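Local coordinates for major pollen allergen Pla l 1 (Plantago lanceolata, PDB 4Z8W), which is a secreted major pollen allergen of the Ole e 1 family and probably binds zinc ions, at residues A[38-43]-A[51-56]; A[73-78]-A[97-102]. All coordinates share one frame; numbering follows the deposited sequence. Where two conformers were deposited one is given.

Interaction 1 (A[38-43]-A[51-56]); sequences VQLDCK and YSIGGE
Leu-40 and Ile-53 face each other across an antiparallel beta hairpin formed by strands 37-42 and 51-56. Over 38-42 and 51-56 the two directions lie at 167°. Strand 51-56 is one of the two outermost strands, within this chain, of a four-stranded antiparallel sheet in the Ole e 1-like fold. Leu-40 and Ile-53 make a hydrogen-bonded pair. Leu-40 N donates to Ile-53 O at 2.7 Å, and Ile-53 N donates back to Leu-40 O at 2.8 Å. Cys-42 and Tyr-51 pair in the same way. At the other end the ladder is uneven. Val-38 N reaches Gly-55 O at 3.0 Å, but the return bond from Gly-55 N to Val-38 O is weak at 3.3 Å.

The tight side carries Val-38, Leu-40, Cys-42, Tyr-51 and Ile-53. Leu-40 holds CG anti to its backbone N (chi1 170°), and its CD2 meets Ile-53 CG2 at 3.6 Å. The same CD2 comes to the edge of the Tyr-51 ring, near the ring plane. Cys-42 SG approaches that edge too, 4.1 Å from Tyr-51 CD2. Strand 62-68 packs on this face: Tyr-63 touches Val-38, Leu-65 touches Ile-53 and Val-67 touches Leu-40. Tyr-51 is further fixed by its OH, bonded to Val-68 N, and by a ring stack with His-71.

The opposite face is polar and more open to solvent. Gly-54 adds no side chain there, and Ser-52 is exposed. The modelled Ser-52 OG lies doubtfully close to Asp-41 OD1, and this serine has two conformers. A firmer bond runs along the strand. Gln-39 NE2 donates to Asp-41 OD1 at 2.8 Å and 162°, close to the amide plane and onto the syn lone pair of the carboxylate oxygen.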
loop_
_atom_site.group_PDB
_atom_site.type_symbol
_atom_site.label_atom_id
_atom_site.label_comp_id
_atom_site.label_asym_id
_atom_site.label_seq_id
_atom_site.Cartn_x
_atom_site.Cartn_y
_atom_site.Cartn_z
ATOM N N VAL A 38 -5.601 -3.669 2.636
ATOM C CA VAL A 38 -4.479 -3.783 1.708
ATOM C C VAL A 38 -4.130 -5.275 1.528
ATOM O O VAL A 38 -4.585 -6.146 2.286
ATOM C CB VAL A 38 -3.252 -2.954 2.176
ATOM C CG1 VAL A 38 -3.594 -1.467 2.434
ATOM C CG2 VAL A 38 -2.691 -3.519 3.473
ATOM N N GLN A 39 -3.371 -5.604 0.503
ATOM C CA GLN A 39 -2.947 -6.977 0.343
ATOM C C GLN A 39 -1.525 -7.033 -0.226
ATOM O O GLN A 39 -1.226 -6.354 -1.240
ATOM C CB GLN A 39 -3.910 -7.682 -0.618
ATOM C CG GLN A 39 -3.600 -9.156 -0.856
ATOM C CD GLN A 39 -4.747 -9.838 -1.555
ATOM O OE1 GLN A 39 -5.901 -9.733 -1.097
ATOM N NE2 GLN A 39 -4.466 -10.479 -2.697
ATOM N N LEU A 40 -0.684 -7.777 0.482
ATOM C CA LEU A 40 0.667 -8.242 -0.004
ATOM C C LEU A 40 0.566 -9.489 -0.899
ATOM O O LEU A 40 -0.061 -10.488 -0.515
ATOM C CB LEU A 40 1.611 -8.480 1.193
ATOM C CG LEU A 40 2.938 -9.210 0.764
ATOM C CD1 LEU A 40 3.823 -8.291 -0.086
ATOM C CD2 LEU A 40 3.750 -9.803 1.927
ATOM N N ASP A 41 1.081 -9.419 -2.127
ATOM C CA ASP A 41 1.138 -10.545 -3.063
ATOM C C ASP A 41 2.553 -10.705 -3.551
ATOM O O ASP A 41 3.168 -9.701 -4.002
ATOM C CB ASP A 41 0.250 -10.287 -4.297
ATOM C CG ASP A 41 -1.251 -10.164 -3.922
ATOM O OD1 ASP A 41 -1.758 -11.046 -3.222
ATOM O OD2 ASP A 41 -1.886 -9.152 -4.250
ATOM N N CYS A 42 3.072 -11.932 -3.477
ATOM C CA CYS A 42 4.451 -12.256 -3.936
ATOM C C CYS A 42 4.327 -13.412 -4.922
ATOM O O CYS A 42 3.618 -14.409 -4.658
ATOM C CB CYS A 42 5.362 -12.737 -2.798
ATOM S SG CYS A 42 5.568 -11.667 -1.370
ATOM N N LYS A 43 5.016 -13.294 -6.041
ATOM C CA LYS A 43 5.049 -14.362 -7.042
ATOM C C LYS A 43 6.193 -15.316 -6.805
ATOM O O LYS A 43 6.136 -16.479 -7.252
ATOM C CB LYS A 43 5.157 -13.776 -8.422
ATOM C CG LYS A 43 3.993 -12.840 -8.697
ATOM C CD LYS A 43 4.103 -12.224 -10.076
ATOM C CE LYS A 43 2.789 -11.493 -10.330
ATOM N NZ LYS A 43 2.866 -10.706 -11.590
ATOM N N TYR A 51 2.044 -16.366 -2.803
ATOM C CA TYR A 51 2.011 -16.086 -1.356
ATOM C C TYR A 51 1.338 -14.740 -1.246
ATOM O O TYR A 51 1.757 -13.779 -1.950
ATOM C CB TYR A 51 3.402 -16.041 -0.758
ATOM C CG TYR A 51 3.489 -15.674 0.704
ATOM C CD1 TYR A 51 3.341 -16.640 1.673
ATOM C CD2 TYR A 51 3.763 -14.346 1.123
ATOM C CE1 TYR A 51 3.453 -16.362 3.029
ATOM C CE2 TYR A 51 3.835 -14.041 2.496
ATOM C CZ TYR A 51 3.666 -15.069 3.442
ATOM O OH TYR A 51 3.760 -14.831 4.817
ATOM N N SER A 52 0.312 -14.686 -0.401
ATOM C CA SER A 52 -0.548 -13.502 -0.254
ATOM C C SER A 52 -0.914 -13.321 1.187
ATOM O O SER A 52 -1.130 -14.311 1.854
ATOM C CB SER A 52 -1.853 -13.687 -1.014
ATOM O OG SER A 52 -1.692 -13.307 -2.349
ATOM N N ILE A 53 -0.954 -12.079 1.660
ATOM C CA ILE A 53 -1.418 -11.770 3.027
ATOM C C ILE A 53 -2.142 -10.398 3.057
ATOM O O ILE A 53 -1.686 -9.439 2.424
ATOM C CB ILE A 53 -0.347 -11.899 4.084
ATOM C CG1 ILE A 53 -0.719 -11.081 5.314
ATOM C CG2 ILE A 53 0.999 -11.553 3.554
ATOM C CD1 ILE A 53 0.473 -10.624 6.078
ATOM N N GLY A 54 -3.279 -10.351 3.772
ATOM C CA GLY A 54 -4.164 -9.185 3.840
ATOM C C GLY A 54 -4.144 -8.599 5.240
ATOM O O GLY A 54 -3.743 -9.277 6.153
ATOM N N GLY A 55 -4.446 -7.306 5.394
ATOM C CA GLY A 55 -4.616 -6.681 6.724
ATOM C C GLY A 55 -5.252 -5.297 6.541
ATOM O O GLY A 55 -5.482 -4.822 5.390
ATOM N N GLU A 56 -5.489 -4.659 7.660
ATOM C CA GLU A 56 -6.239 -3.439 7.732
ATOM C C GLU A 56 -5.374 -2.407 8.355
ATOM O O GLU A 56 -4.467 -2.728 9.117
ATOM C CB GLU A 56 -7.529 -3.651 8.628
ATOM C CG GLU A 56 -8.562 -4.487 7.919
ATOM C CD GLU A 56 -9.988 -4.129 8.323
ATOM O OE1 GLU A 56 -10.188 -3.316 9.276
ATOM O OE2 GLU A 56 -10.897 -4.660 7.652
#

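Interaction 2 (A[73-78]-A[97-102]). With ZN (zinc ion), chain B.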
loop_
_atom_site.group_PDB
_atom_site.type_symbol
_atom_site.label_atom_id
_atom_site.label_comp_id
_atom_site.label_asym_id
_atom_site.label_seq_id
_atom_site.Cartn_x
_atom_site.Cartn_y
_atom_site.Cartn_z
ATOM N N ASP A 73 9.482 -10.737 -5.597
ATOM C CA ASP A 73 8.437 -10.228 -6.494
ATOM C C ASP A 73 7.221 -9.954 -5.642
ATOM O O ASP A 73 6.129 -10.431 -5.932
ATOM C CB ASP A 73 8.079 -11.187 -7.651
ATOM C CG ASP A 73 9.297 -11.759 -8.333
ATOM O OD1 ASP A 73 10.227 -11.016 -8.615
ATOM O OD2 ASP A 73 9.327 -12.962 -8.611
ATOM N N CYS A 74 7.429 -9.129 -4.617
ATOM C CA CYS A 74 6.372 -8.790 -3.680
ATOM C C CYS A 74 5.890 -7.367 -3.842
ATOM O O CYS A 74 6.727 -6.423 -3.952
ATOM C CB CYS A 74 6.922 -8.926 -2.265
ATOM S SG CYS A 74 7.428 -10.604 -1.869
ATOM N N GLU A 75 4.582 -7.162 -3.717
ATOM C CA GLU A 75 4.072 -5.818 -3.701
ATOM C C GLU A 75 2.763 -5.678 -2.999
ATOM O O GLU A 75 1.991 -6.669 -2.876
ATOM C CB GLU A 75 4.005 -5.194 -5.117
ATOM C CG GLU A 75 2.951 -5.813 -5.986
ATOM C CD GLU A 75 3.221 -5.559 -7.486
ATOM O OE1 GLU A 75 2.262 -5.639 -8.256
ATOM O OE2 GLU A 75 4.377 -5.333 -7.893
ATOM N N ILE A 76 2.523 -4.465 -2.496
ATOM C CA ILE A 76 1.323 -4.152 -1.719
ATOM C C ILE A 76 0.329 -3.375 -2.593
ATOM O O ILE A 76 0.681 -2.314 -3.186
ATOM C CB ILE A 76 1.605 -3.421 -0.398
ATOM C CG1 ILE A 76 2.408 -4.285 0.565
ATOM C CG2 ILE A 76 0.277 -3.160 0.360
ATOM C CD1 ILE A 76 3.882 -4.296 0.246
ATOM N N LYS A 77 -0.925 -3.872 -2.666
ATOM C CA LYS A 77 -2.004 -3.123 -3.369
ATOM C C LYS A 77 -3.155 -2.711 -2.450
ATOM O O LYS A 77 -3.408 -3.371 -1.447
ATOM C CB LYS A 77 -2.515 -3.902 -4.611
ATOM C CG LYS A 77 -3.284 -5.208 -4.314
ATOM C CD LYS A 77 -3.600 -5.915 -5.665
ATOM C CE LYS A 77 -4.264 -7.277 -5.481
ATOM N NZ LYS A 77 -5.262 -7.234 -4.375
ATOM N N LEU A 78 -3.800 -1.579 -2.758
ATOM C CA LEU A 78 -5.027 -1.191 -2.035
ATOM C C LEU A 78 -6.121 -2.170 -2.500
ATOM O O LEU A 78 -6.082 -2.620 -3.627
ATOM C CB LEU A 78 -5.493 0.191 -2.454
ATOM C CG LEU A 78 -4.553 1.344 -2.078
ATOM C CD1 LEU A 78 -5.103 2.679 -2.607
ATOM C CD2 LEU A 78 -4.317 1.345 -0.579
ATOM N N ILE A 97 -2.062 0.323 -12.464
ATOM C CA ILE A 97 -2.367 0.581 -11.073
ATOM C C ILE A 97 -1.051 0.697 -10.281
ATOM O O ILE A 97 -0.132 -0.074 -10.503
ATOM C CB ILE A 97 -3.174 -0.600 -10.524
ATOM C CG1 ILE A 97 -4.498 -0.757 -11.302
ATOM C CG2 ILE A 97 -3.316 -0.508 -9.003
ATOM C CD1 ILE A 97 -5.685 -0.082 -10.657
ATOM N N GLN A 98 -0.958 1.625 -9.335
ATOM C CA GLN A 98 0.284 1.763 -8.528
ATOM C C GLN A 98 0.314 0.797 -7.315
ATOM O O GLN A 98 -0.655 0.715 -6.560
ATOM C CB GLN A 98 0.408 3.209 -8.027
ATOM C CG GLN A 98 1.677 3.580 -7.249
ATOM C CD GLN A 98 1.508 4.949 -6.582
ATOM O OE1 GLN A 98 0.952 5.871 -7.186
ATOM N NE2 GLN A 98 1.954 5.076 -5.331
ATOM N N THR A 99 1.424 0.080 -7.111
ATOM C CA THR A 99 1.499 -0.804 -5.934
ATOM C C THR A 99 2.790 -0.371 -5.248
ATOM O O THR A 99 3.659 0.248 -5.913
ATOM C CB THR A 99 1.550 -2.306 -6.318
ATOM O OG1 THR A 99 2.687 -2.501 -7.122
ATOM C CG2 THR A 99 0.343 -2.729 -7.130
ATOM N N SER A 100 2.932 -0.698 -3.949
ATOM C CA SER A 100 4.160 -0.424 -3.230
ATOM C C SER A 100 5.044 -1.660 -3.197
ATOM O O SER A 100 4.656 -2.682 -2.645
ATOM C CB SER A 100 3.886 0.098 -1.798
ATOM O OG SER A 100 3.368 1.408 -1.925
ATOM N N LYS A 101 6.268 -1.539 -3.715
ATOM C CA LYS A 101 7.141 -2.682 -3.722
ATOM C C LYS A 101 7.770 -2.838 -2.336
ATOM O O LYS A 101 7.990 -1.872 -1.606
ATOM C CB LYS A 101 8.271 -2.477 -4.772
ATOM C CG LYS A 101 7.861 -2.905 -6.197
ATOM C CD LYS A 101 6.491 -2.447 -6.565
ATOM C CE LYS A 101 6.252 -2.444 -8.079
ATOM N NZ LYS A 101 5.415 -1.230 -8.286
ATOM N N VAL A 102 8.157 -4.041 -2.025
ATOM C CA VAL A 102 8.850 -4.279 -0.784
ATOM C C VAL A 102 9.958 -5.267 -1.077
ATOM O O VAL A 102 9.828 -6.133 -1.957
ATOM C CB VAL A 102 7.908 -4.810 0.335
ATOM C CG1 VAL A 102 7.232 -6.126 -0.050
ATOM C CG2 VAL A 102 8.585 -4.895 1.691
HETATM ZN ZN ZN B . 11.641 -12.065 -9.598
HETATM O O HOH W 1 -3.072 -0.096 -5.154
#
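With chi1 at 70° in Glu-75 and 59° in Thr-99, Glu-75 CG and Thr-99 OG1 each sit between their own backbone N and carbonyl carbon. This brings Thr-99 OG1 over the face of the Glu-75 carboxylate, 3.1 Å from CD. The angle is too poor for a hydrogen bond. The motif is an antiparallel strand pair, 74-80 with the short strand 100-102, at the edge of the sheet. The axes of 74-78 and 100-102 lie at 151°. Its regular pair is Ile-76 with Ser-100: Ile-76 N donates to Ser-100 O at 2.8 Å, and Ser-100 N donates to Ile-76 O at 2.9 Å. Near the 97-98 end, a water joins Leu-78 N to Gln-98 O.

Lys-101 runs beside Glu-75, pointing the same way. Its CE is 3.4 Å from Glu-75 OE2, but NZ stays 4.3 Å from that oxygen, beyond a salt bridge. Lys-101 NZ instead bonds Thr-99 OG1 at 3.2 Å.

The other face is mainly apolar. Val-102 CG1 packs 3.6 Å from Cys-74 CB and also touches Ile-76 CD1. Val-11 of strand 8-18 meets both Ile-76 and Val-102. Ser-100 is the polar exception, its OG satisfied by Lys-118 O. Next to Cys-74 in the chain is a ligand of the zinc site, which Asp-45 shares: Asp-73 OD1 binds the zinc ion at 2.0 Å.

Following the chain from the N terminus, interaction 1 comes first. It closes the short hairpin loop 44-50, which carries the zinc ligand Asp-45. The chain then passes through strand 62-68 to residues 73-78. Interaction 2 closes the longer connection 79-96, which includes Cys-86 of the disulfide to Cys-17. The two contacts are in series and neither nest nor cross. They lie side by side in one sheet, where strands 37-42 and 74-80 are central neighbours, flanked by 51-56 and 100-102. A probable hydrogen bond from Lys-77 N to Gln-39 O (2.9 Å) links them, as does the disulfide between Cys-42 SG and Cys-74 SG.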